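Local coordinates for Can2 (Sulfobacillus thermosulfidooxidans, PDB 7BDV), which acts as an ancillary effector of type III CRISPR defence, a dual-specificity nuclease bound here to the cyclic oligonucleotide cyclic tetra-adenylate, at residues L141-Y146 and I259-K264; K165-V170 and A213-P218; H288-K293 and H358-W363. All blocks are in the same frame, centred on the assembly; numbering follows the deposited sequence.

Interaction 1 of 3, residues L141-Y146 and I259-K264; sequences LTVKQY and IKNLTK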
loop_
_atom_site.group_PDB
_atom_site.type_symbol
_atom_site.label_atom_id
_atom_site.label_comp_id
_atom_site.label_asym_id
_atom_site.label_seq_id
_atom_site.Cartn_x
_atom_site.Cartn_y
_atom_site.Cartn_z
ATOM N N LEU A 141 -18.361 15.851 0.478
ATOM C CA LEU A 141 -17.001 15.637 1.043
ATOM C C LEU A 141 -15.962 16.562 0.409
ATOM O O LEU A 141 -15.964 16.676 -0.818
ATOM C CB LEU A 141 -16.642 14.158 0.855
ATOM C CG LEU A 141 -15.434 13.662 1.615
ATOM C CD1 LEU A 141 -15.655 13.766 3.119
ATOM C CD2 LEU A 141 -15.120 12.222 1.196
ATOM N N THR A 142 -15.201 17.288 1.245
ATOM C CA THR A 142 -14.100 18.165 0.836
ATOM C C THR A 142 -12.799 17.378 0.995
ATOM O O THR A 142 -12.849 16.318 1.640
ATOM C CB THR A 142 -14.060 19.438 1.687
ATOM O OG1 THR A 142 -13.698 19.014 2.989
ATOM C CG2 THR A 142 -15.377 20.185 1.737
ATOM N N VAL A 143 -11.699 17.891 0.437
ATOM C CA VAL A 143 -10.337 17.305 0.604
ATOM C C VAL A 143 -9.918 17.388 2.083
ATOM O O VAL A 143 -9.319 16.425 2.597
ATOM C CB VAL A 143 -9.332 17.973 -0.339
ATOM C CG1 VAL A 143 -7.904 17.595 0.020
ATOM C CG2 VAL A 143 -9.640 17.582 -1.780
ATOM N N LYS A 144 -10.258 18.478 2.771
ATOM C CA LYS A 144 -9.920 18.646 4.201
ATOM C C LYS A 144 -10.511 17.470 5.007
ATOM O O LYS A 144 -9.769 16.893 5.856
ATOM C CB LYS A 144 -10.442 19.990 4.708
ATOM C CG LYS A 144 -10.116 20.303 6.161
ATOM C CD LYS A 144 -10.823 21.563 6.676
ATOM N N GLN A 145 -11.785 17.142 4.775
ATOM C CA GLN A 145 -12.514 16.094 5.516
ATOM C C GLN A 145 -11.921 14.723 5.153
ATOM O O GLN A 145 -11.781 13.876 6.016
ATOM C CB GLN A 145 -13.991 16.145 5.132
ATOM C CG GLN A 145 -14.684 17.438 5.588
ATOM C CD GLN A 145 -16.096 17.538 5.068
ATOM O OE1 GLN A 145 -16.426 17.104 3.954
ATOM N NE2 GLN A 145 -16.933 18.157 5.883
ATOM N N TYR A 146 -11.640 14.513 3.884
ATOM C CA TYR A 146 -11.108 13.218 3.398
ATOM C C TYR A 146 -9.801 12.963 4.142
ATOM O O TYR A 146 -9.687 11.912 4.801
ATOM C CB TYR A 146 -10.984 13.243 1.874
ATOM C CG TYR A 146 -10.631 11.906 1.292
ATOM C CD1 TYR A 146 -9.378 11.346 1.500
ATOM C CD2 TYR A 146 -11.539 11.224 0.511
ATOM C CE1 TYR A 146 -9.057 10.104 0.958
ATOM C CE2 TYR A 146 -11.234 9.989 -0.049
ATOM C CZ TYR A 146 -9.987 9.430 0.178
ATOM O OH TYR A 146 -9.684 8.229 -0.392
ATOM N N ILE A 259 -15.261 17.502 -10.858
ATOM C CA ILE A 259 -13.978 17.410 -10.118
ATOM C C ILE A 259 -14.046 18.454 -8.989
ATOM O O ILE A 259 -14.384 19.573 -9.310
ATOM C CB ILE A 259 -12.831 17.652 -11.111
ATOM C CG1 ILE A 259 -12.567 16.373 -11.933
ATOM C CG2 ILE A 259 -11.600 18.151 -10.403
ATOM C CD1 ILE A 259 -11.506 16.534 -12.981
ATOM N N LYS A 260 -13.708 18.097 -7.752
ATOM C CA LYS A 260 -13.823 18.997 -6.564
ATOM C C LYS A 260 -12.443 19.253 -5.952
ATOM O O LYS A 260 -11.619 18.292 -5.890
ATOM C CB LYS A 260 -14.736 18.358 -5.507
ATOM C CG LYS A 260 -16.212 18.664 -5.664
ATOM C CD LYS A 260 -16.987 18.382 -4.393
ATOM C CE LYS A 260 -16.643 19.309 -3.245
ATOM N NZ LYS A 260 -17.259 18.821 -1.996
ATOM N N ASN A 261 -12.205 20.480 -5.473
ATOM C CA ASN A 261 -11.030 20.847 -4.637
ATOM C C ASN A 261 -9.724 20.556 -5.391
ATOM O O ASN A 261 -8.748 20.098 -4.760
ATOM C CB ASN A 261 -11.056 20.120 -3.292
ATOM C CG ASN A 261 -12.269 20.443 -2.441
ATOM O OD1 ASN A 261 -12.788 19.595 -1.712
ATOM N ND2 ASN A 261 -12.732 21.679 -2.498
ATOM N N LEU A 262 -9.698 20.803 -6.700
ATOM C CA LEU A 262 -8.487 20.615 -7.549
ATOM C C LEU A 262 -7.394 21.516 -7.000
ATOM O O LEU A 262 -7.613 22.740 -6.935
ATOM C CB LEU A 262 -8.840 20.989 -8.983
ATOM C CG LEU A 262 -7.708 20.879 -9.996
ATOM C CD1 LEU A 262 -7.129 19.469 -10.054
ATOM C CD2 LEU A 262 -8.187 21.303 -11.375
ATOM N N THR A 263 -6.259 20.941 -6.622
ATOM C CA THR A 263 -5.119 21.650 -5.995
ATOM C C THR A 263 -3.824 21.176 -6.666
ATOM O O THR A 263 -3.753 19.990 -7.058
ATOM C CB THR A 263 -5.117 21.407 -4.476
ATOM O OG1 THR A 263 -6.434 21.520 -3.935
ATOM C CG2 THR A 263 -4.245 22.383 -3.725
ATOM N N LYS A 264 -2.839 22.057 -6.785
ATOM C CA LYS A 264 -1.469 21.722 -7.275
ATOM C C LYS A 264 -0.513 21.913 -6.088
ATOM O O LYS A 264 -0.821 22.743 -5.201
ATOM C CB LYS A 264 -1.146 22.537 -8.542
ATOM C CG LYS A 264 -1.182 24.055 -8.404
ATOM C CD LYS A 264 -1.136 24.794 -9.735
#
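Lys260 swings CG to the side opposite its own carbonyl carbon (chi1 -88°), then bends at its third torsion, and the kink carries the ammonium group to the carbonyl of Leu141. Asn261 makes the same first choice (chi1 -61°), which points its amide at the start of helix 143-148. There OD1 of Asn261 accepts a hydrogen bond from N of Val143 at 3.0 Å, with the N-H lying above the plane of the amide. The amide oxygen also sits 3.2 Å from CA of Thr142. CG2 of Val143 passes alongside CB of Asn261, the two side chains running in opposite directions.

Thr142 is the N-cap of this helix and forms a capping box with Gln145: OG1 of Thr142 takes the bond from N of Gln145 at 3.2 Å, while OE1 of Gln145 receives N of Thr142 at 3.0 Å. Asn261 therefore serves a first-turn amide of a helix end that the box already holds in shape. The contact joins the CARF family region to the endonuclease family region, about 6 Å (nearest atoms) from the bound nucleic acid.

NZ of Lys260 reaches O of Leu141 at 2.8 Å and also bonds to O of Asp139. Two backbone carbonyls thus grip the ammonium group, and they would stabilise its positive charge without an acidic side chain in this pair of segments.

Interaction 2 of 3, residues K165-V170 and A213-P218; sequences KTWREV and ANLIKP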
loop_
_atom_site.group_PDB
_atom_site.type_symbol
_atom_site.label_atom_id
_atom_site.label_comp_id
_atom_site.label_asym_id
_atom_site.label_seq_id
_atom_site.Cartn_x
_atom_site.Cartn_y
_atom_site.Cartn_z
ATOM N N LYS A 165 2.794 33.404 -17.295
ATOM C CA LYS A 165 3.431 34.535 -18.023
ATOM C C LYS A 165 3.058 34.451 -19.511
ATOM O O LYS A 165 1.954 33.953 -19.825
ATOM C CB LYS A 165 4.946 34.503 -17.796
ATOM N N THR A 166 3.960 34.875 -20.406
ATOM C CA THR A 166 3.898 34.632 -21.879
ATOM C C THR A 166 3.789 33.119 -22.174
ATOM O O THR A 166 3.208 32.770 -23.214
ATOM C CB THR A 166 5.123 35.240 -22.580
ATOM N N TRP A 167 4.221 32.250 -21.248
ATOM C CA TRP A 167 4.738 30.882 -21.503
ATOM C C TRP A 167 3.660 29.837 -21.699
ATOM O O TRP A 167 4.072 28.714 -21.994
ATOM C CB TRP A 167 5.626 30.422 -20.350
ATOM C CG TRP A 167 6.786 31.334 -20.106
ATOM C CD1 TRP A 167 7.321 32.228 -20.985
ATOM C CD2 TRP A 167 7.535 31.458 -18.893
ATOM N NE1 TRP A 167 8.379 32.874 -20.409
ATOM C CE2 TRP A 167 8.532 32.427 -19.127
ATOM C CE3 TRP A 167 7.487 30.817 -17.654
ATOM C CZ2 TRP A 167 9.466 32.784 -18.158
ATOM C CZ3 TRP A 167 8.400 31.178 -16.695
ATOM C CH2 TRP A 167 9.373 32.149 -16.943
ATOM N N ARG A 168 2.377 30.171 -21.554
ATOM C CA ARG A 168 1.243 29.255 -21.842
ATOM C C ARG A 168 1.343 28.729 -23.288
ATOM O O ARG A 168 1.073 27.511 -23.503
ATOM C CB ARG A 168 -0.090 29.970 -21.596
ATOM N N GLU A 169 1.705 29.589 -24.240
ATOM C CA GLU A 169 1.872 29.210 -25.672
ATOM C C GLU A 169 2.951 28.130 -25.780
ATOM O O GLU A 169 2.747 27.192 -26.568
ATOM C CB GLU A 169 2.243 30.415 -26.535
ATOM N N VAL A 170 4.043 28.263 -25.023
ATOM C CA VAL A 170 5.208 27.328 -25.056
ATOM C C VAL A 170 4.750 25.970 -24.519
ATOM O O VAL A 170 5.050 24.943 -25.162
ATOM C CB VAL A 170 6.411 27.880 -24.266
ATOM C CG1 VAL A 170 7.600 26.936 -24.347
ATOM C CG2 VAL A 170 6.817 29.257 -24.753
ATOM N N ALA A 213 10.104 33.417 -26.389
ATOM C CA ALA A 213 9.351 33.321 -25.115
ATOM C C ALA A 213 10.130 33.981 -23.974
ATOM O O ALA A 213 9.539 34.148 -22.903
ATOM C CB ALA A 213 9.062 31.883 -24.789
ATOM N N ASN A 214 11.422 34.287 -24.178
ATOM C CA ASN A 214 12.325 34.848 -23.138
ATOM C C ASN A 214 12.477 33.825 -21.998
ATOM O O ASN A 214 12.445 34.225 -20.819
ATOM C CB ASN A 214 11.822 36.213 -22.639
ATOM C CG ASN A 214 12.806 36.875 -21.698
ATOM O OD1 ASN A 214 13.986 37.005 -22.030
ATOM N ND2 ASN A 214 12.347 37.261 -20.513
ATOM N N LEU A 215 12.651 32.545 -22.332
ATOM C CA LEU A 215 12.948 31.464 -21.354
ATOM C C LEU A 215 14.464 31.275 -21.241
ATOM O O LEU A 215 14.941 30.946 -20.136
ATOM C CB LEU A 215 12.274 30.163 -21.828
ATOM C CG LEU A 215 10.799 30.027 -21.498
ATOM C CD1 LEU A 215 10.162 28.887 -22.278
ATOM C CD2 LEU A 215 10.576 29.827 -20.011
ATOM N N ILE A 216 15.170 31.413 -22.365
ATOM C CA ILE A 216 16.653 31.441 -22.450
ATOM C C ILE A 216 17.081 32.784 -23.048
ATOM O O ILE A 216 16.295 33.387 -23.786
ATOM C CB ILE A 216 17.194 30.257 -23.265
ATOM C CG1 ILE A 216 16.871 30.387 -24.761
ATOM C CG2 ILE A 216 16.694 28.942 -22.670
ATOM C CD1 ILE A 216 17.512 29.311 -25.629
ATOM N N LYS A 217 18.292 33.224 -22.698
ATOM C CA LYS A 217 19.014 34.340 -23.358
ATOM C C LYS A 217 20.426 33.855 -23.663
ATOM O O LYS A 217 20.922 32.913 -23.031
ATOM C CB LYS A 217 19.001 35.604 -22.492
ATOM C CG LYS A 217 19.627 35.469 -21.117
ATOM C CD LYS A 217 19.511 36.752 -20.296
ATOM N N PRO A 218 21.106 34.479 -24.655
ATOM C CA PRO A 218 22.479 34.101 -24.978
ATOM C C PRO A 218 23.427 34.493 -23.840
ATOM O O PRO A 218 23.131 35.415 -23.123
ATOM C CB PRO A 218 22.746 34.839 -26.295
ATOM C CG PRO A 218 21.845 36.049 -26.207
ATOM C CD PRO A 218 20.597 35.557 -25.517
#
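Trp167 and Leu215 carry this contact, with the indole laid against one branch of the leucine. The tryptophan ring turns away from its own carbonyl carbon (chi1 -58°), bringing the six-membered ring beneath CD2 of Leu215. That methyl stands 3.6 Å from the ring centroid and 17° off the normal, a CH-pi contact squarely over the face. Its closest ring atom is CE2 of Trp167, 3.4 Å from CD2. Leu215 also has CG on the side of its backbone N (chi1 -81°), and its two methyls divide the work: while CD2 sits on the indole, CD1 meets CG1 of Val170 tip to tip at 3.8 Å.

The edge of the indole is used too. NE1 of Trp167 donates to O of Ala213 at 3.0 Å; the bond is bent, although the oxygen stays close to the ring plane. This carbonyl lies at the end of helix 205-212, where the chain leaves through a Schellman motif with Asn214 at positive phi, before strand 216-218 begins the small two-stranded sheet. Helix 231-254 adds to the packing: Phe236 meets the Trp167 ring at an angle and also touches Leu215.

Val170, on the first turn of helix 168-176, sends CG2 to CB of Ala213, and the 3.5 Å between these methyls is tighter than usual. CB of Lys165, in a poorly ordered residue, lies over the opposite face of the indole.

Interaction 3 of 3, residues H288-K293 and H358-W363; sequences HVIECK and HQLIKW
Strand 286-291 leads into the Glu-x-Lys element, Glu291 to Lys293, that the sequence and fold suggest for a PD-(D/E)xK nuclease core. Asp278 fits the preceding acidic position, its OD2 taking the backbone N-H of both Cys292 and Lys293. Upstream of that element, His288 and Ile290 pack on Trp363 and Leu360 of the C-terminal helix 356-365. The strand 288-291 and helix 358-363 axes come within 11.9 Å and run roughly antiparallel, at 150°.

Trp363 makes the larger part of the contact from the helix side. With CG anti to the backbone N (chi1 178°), its indole is thrust out from the helix toward the strand. His288 turns an edge to one face of it in a T-shaped stack: the imidazole and six-membered ring centroids are 5.0 Å apart, with planes at 77°. CD2 of His288 is the atom over the indole, offset toward the rim, and CB of His288 lies 3.7 Å from CH2 of Trp363. Further along the strand, Ile290 crosses obliquely, its CG1 3.7 Å from CZ3 of Trp363. Its CD1 goes on to CD2 of Leu360 at 4.1 Å, where the two side chains cross at nearly a right angle.

No hydrogen bond links the two segments, so the polar atoms of His288 look to other partners: ND1 to O of Lys286 and NE2 to NZ of Lys325. This pattern fits a proton on ND1, leaving NE2 as acceptor. Lys325 also makes a cation-pi contact with Trp363 and bonds to its carbonyl O, and its charge would probably polarise both rings of this buried stack.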
loop_
_atom_site.group_PDB
_atom_site.type_symbol
_atom_site.label_atom_id
_atom_site.label_comp_id
_atom_site.label_asym_id
_atom_site.label_seq_id
_atom_site.Cartn_x
_atom_site.Cartn_y
_atom_site.Cartn_z
ATOM N N HIS A 288 -7.962 11.552 -5.744
ATOM C CA HIS A 288 -7.161 11.295 -6.961
ATOM C C HIS A 288 -5.849 12.053 -6.801
ATOM O O HIS A 288 -5.888 13.268 -6.551
ATOM C CB HIS A 288 -7.946 11.728 -8.191
ATOM C CG HIS A 288 -9.129 10.905 -8.546
ATOM N ND1 HIS A 288 -10.262 10.868 -7.762
ATOM C CD2 HIS A 288 -9.397 10.145 -9.635
ATOM C CE1 HIS A 288 -11.158 10.079 -8.328
ATOM N NE2 HIS A 288 -10.647 9.616 -9.485
ATOM N N VAL A 289 -4.723 11.348 -6.921
ATOM C CA VAL A 289 -3.356 11.917 -6.837
ATOM C C VAL A 289 -2.657 11.670 -8.180
ATOM O O VAL A 289 -2.606 10.494 -8.627
ATOM C CB VAL A 289 -2.613 11.299 -5.640
ATOM C CG1 VAL A 289 -1.193 11.817 -5.493
ATOM C CG2 VAL A 289 -3.405 11.494 -4.341
ATOM N N ILE A 290 -2.150 12.723 -8.816
ATOM C CA ILE A 290 -1.270 12.624 -10.026
ATOM C C ILE A 290 0.161 12.998 -9.623
ATOM O O ILE A 290 0.342 14.052 -8.978
ATOM C CB ILE A 290 -1.781 13.506 -11.170
ATOM C CG1 ILE A 290 -3.237 13.206 -11.499
ATOM C CG2 ILE A 290 -0.885 13.382 -12.401
ATOM C CD1 ILE A 290 -3.888 14.248 -12.329
ATOM N N GLU A 291 1.115 12.109 -9.908
ATOM C CA GLU A 291 2.573 12.390 -9.950
ATOM C C GLU A 291 2.952 12.775 -11.389
ATOM O O GLU A 291 2.788 11.940 -12.312
ATOM C CB GLU A 291 3.332 11.152 -9.456
ATOM C CG GLU A 291 4.833 11.337 -9.354
ATOM C CD GLU A 291 5.312 12.177 -8.178
ATOM O OE1 GLU A 291 4.469 12.577 -7.324
ATOM O OE2 GLU A 291 6.542 12.399 -8.098
ATOM N N CYS A 292 3.364 14.030 -11.610
ATOM C CA CYS A 292 3.757 14.549 -12.958
ATOM C C CYS A 292 5.053 15.369 -12.910
ATOM O O CYS A 292 5.446 15.872 -13.975
ATOM C CB CYS A 292 2.620 15.351 -13.577
ATOM S SG CYS A 292 1.860 16.490 -12.395
ATOM N N LYS A 293 5.704 15.472 -11.743
ATOM C CA LYS A 293 7.054 16.073 -11.580
ATOM C C LYS A 293 8.113 15.206 -12.282
ATOM O O LYS A 293 8.136 14.001 -12.034
ATOM C CB LYS A 293 7.407 16.254 -10.103
ATOM C CG LYS A 293 7.078 17.626 -9.538
ATOM N N HIS A 358 -7.807 11.724 -22.730
ATOM C CA HIS A 358 -8.632 10.505 -22.825
ATOM C C HIS A 358 -8.376 9.579 -21.633
ATOM O O HIS A 358 -9.378 8.994 -21.100
ATOM C CB HIS A 358 -8.363 9.798 -24.157
ATOM C CG HIS A 358 -9.176 8.575 -24.284
ATOM N ND1 HIS A 358 -8.639 7.324 -24.062
ATOM C CD2 HIS A 358 -10.489 8.416 -24.590
ATOM C CE1 HIS A 358 -9.592 6.422 -24.243
ATOM N NE2 HIS A 358 -10.747 7.069 -24.588
ATOM N N GLN A 359 -7.114 9.422 -21.235
ATOM C CA GLN A 359 -6.702 8.558 -20.104
ATOM C C GLN A 359 -7.223 9.138 -18.779
ATOM O O GLN A 359 -7.645 8.385 -17.939
ATOM C CB GLN A 359 -5.183 8.380 -20.115
ATOM C CG GLN A 359 -4.729 7.522 -21.283
ATOM C CD GLN A 359 -3.273 7.168 -21.207
ATOM O OE1 GLN A 359 -2.397 8.013 -21.356
ATOM N NE2 GLN A 359 -3.022 5.882 -21.037
ATOM N N LEU A 360 -7.189 10.450 -18.608
ATOM C CA LEU A 360 -7.703 11.098 -17.375
ATOM C C LEU A 360 -9.198 10.804 -17.250
ATOM O O LEU A 360 -9.627 10.416 -16.140
ATOM C CB LEU A 360 -7.408 12.600 -17.439
ATOM C CG LEU A 360 -5.984 13.003 -17.101
ATOM C CD1 LEU A 360 -5.798 14.499 -17.290
ATOM C CD2 LEU A 360 -5.668 12.670 -15.666
ATOM N N ILE A 361 -9.956 10.915 -18.342
ATOM C CA ILE A 361 -11.428 10.661 -18.362
ATOM C C ILE A 361 -11.669 9.177 -18.023
ATOM O O ILE A 361 -12.540 8.890 -17.127
ATOM C CB ILE A 361 -12.060 11.094 -19.694
ATOM C CG1 ILE A 361 -11.984 12.615 -19.898
ATOM C CG2 ILE A 361 -13.498 10.595 -19.819
ATOM C CD1 ILE A 361 -12.773 13.435 -18.901
ATOM N N LYS A 362 -10.912 8.260 -18.631
ATOM C CA LYS A 362 -11.034 6.806 -18.340
ATOM C C LYS A 362 -10.790 6.558 -16.837
ATOM O O LYS A 362 -11.599 5.913 -16.183
ATOM C CB LYS A 362 -10.038 6.013 -19.194
ATOM C CG LYS A 362 -10.508 4.626 -19.606
ATOM C CD LYS A 362 -9.802 4.099 -20.861
ATOM C CE LYS A 362 -9.960 2.605 -21.070
ATOM N N TRP A 363 -9.673 7.055 -16.321
ATOM C CA TRP A 363 -9.206 6.883 -14.928
ATOM C C TRP A 363 -10.287 7.379 -13.967
ATOM O O TRP A 363 -10.635 6.621 -13.052
ATOM C CB TRP A 363 -7.897 7.650 -14.767
ATOM C CG TRP A 363 -7.300 7.621 -13.400
ATOM C CD1 TRP A 363 -7.041 6.519 -12.637
ATOM C CD2 TRP A 363 -6.794 8.754 -12.681
ATOM N NE1 TRP A 363 -6.466 6.907 -11.458
ATOM C CE2 TRP A 363 -6.278 8.264 -11.474
ATOM C CE3 TRP A 363 -6.729 10.129 -12.942
ATOM C CZ2 TRP A 363 -5.724 9.102 -10.521
ATOM C CZ3 TRP A 363 -6.178 10.968 -11.994
ATOM C CH2 TRP A 363 -5.693 10.454 -10.792
#

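Overall arrangement
From the N terminus, the chain first completes the seven-stranded sheet of the CARF region, and interaction 1 then ties the start of helix 143-148 to the corner that leads into strand 262-269, closing a loop of 112 residues, about half of them helical. Interaction 2 is nested inside that loop and closes one of 42 residues, joining helix 168-176 to the turn before strand 216-218; its centre lies about 32 Å from that of interaction 1. Interaction 3 opens only after interaction 1 has closed; its loop of 64 residues brings the C-terminal helix back against strand 286-291. Interactions 1 and 3 reach the same nuclease sheet, whereas interaction 2 lies in a mainly helical region. None of the three touches another.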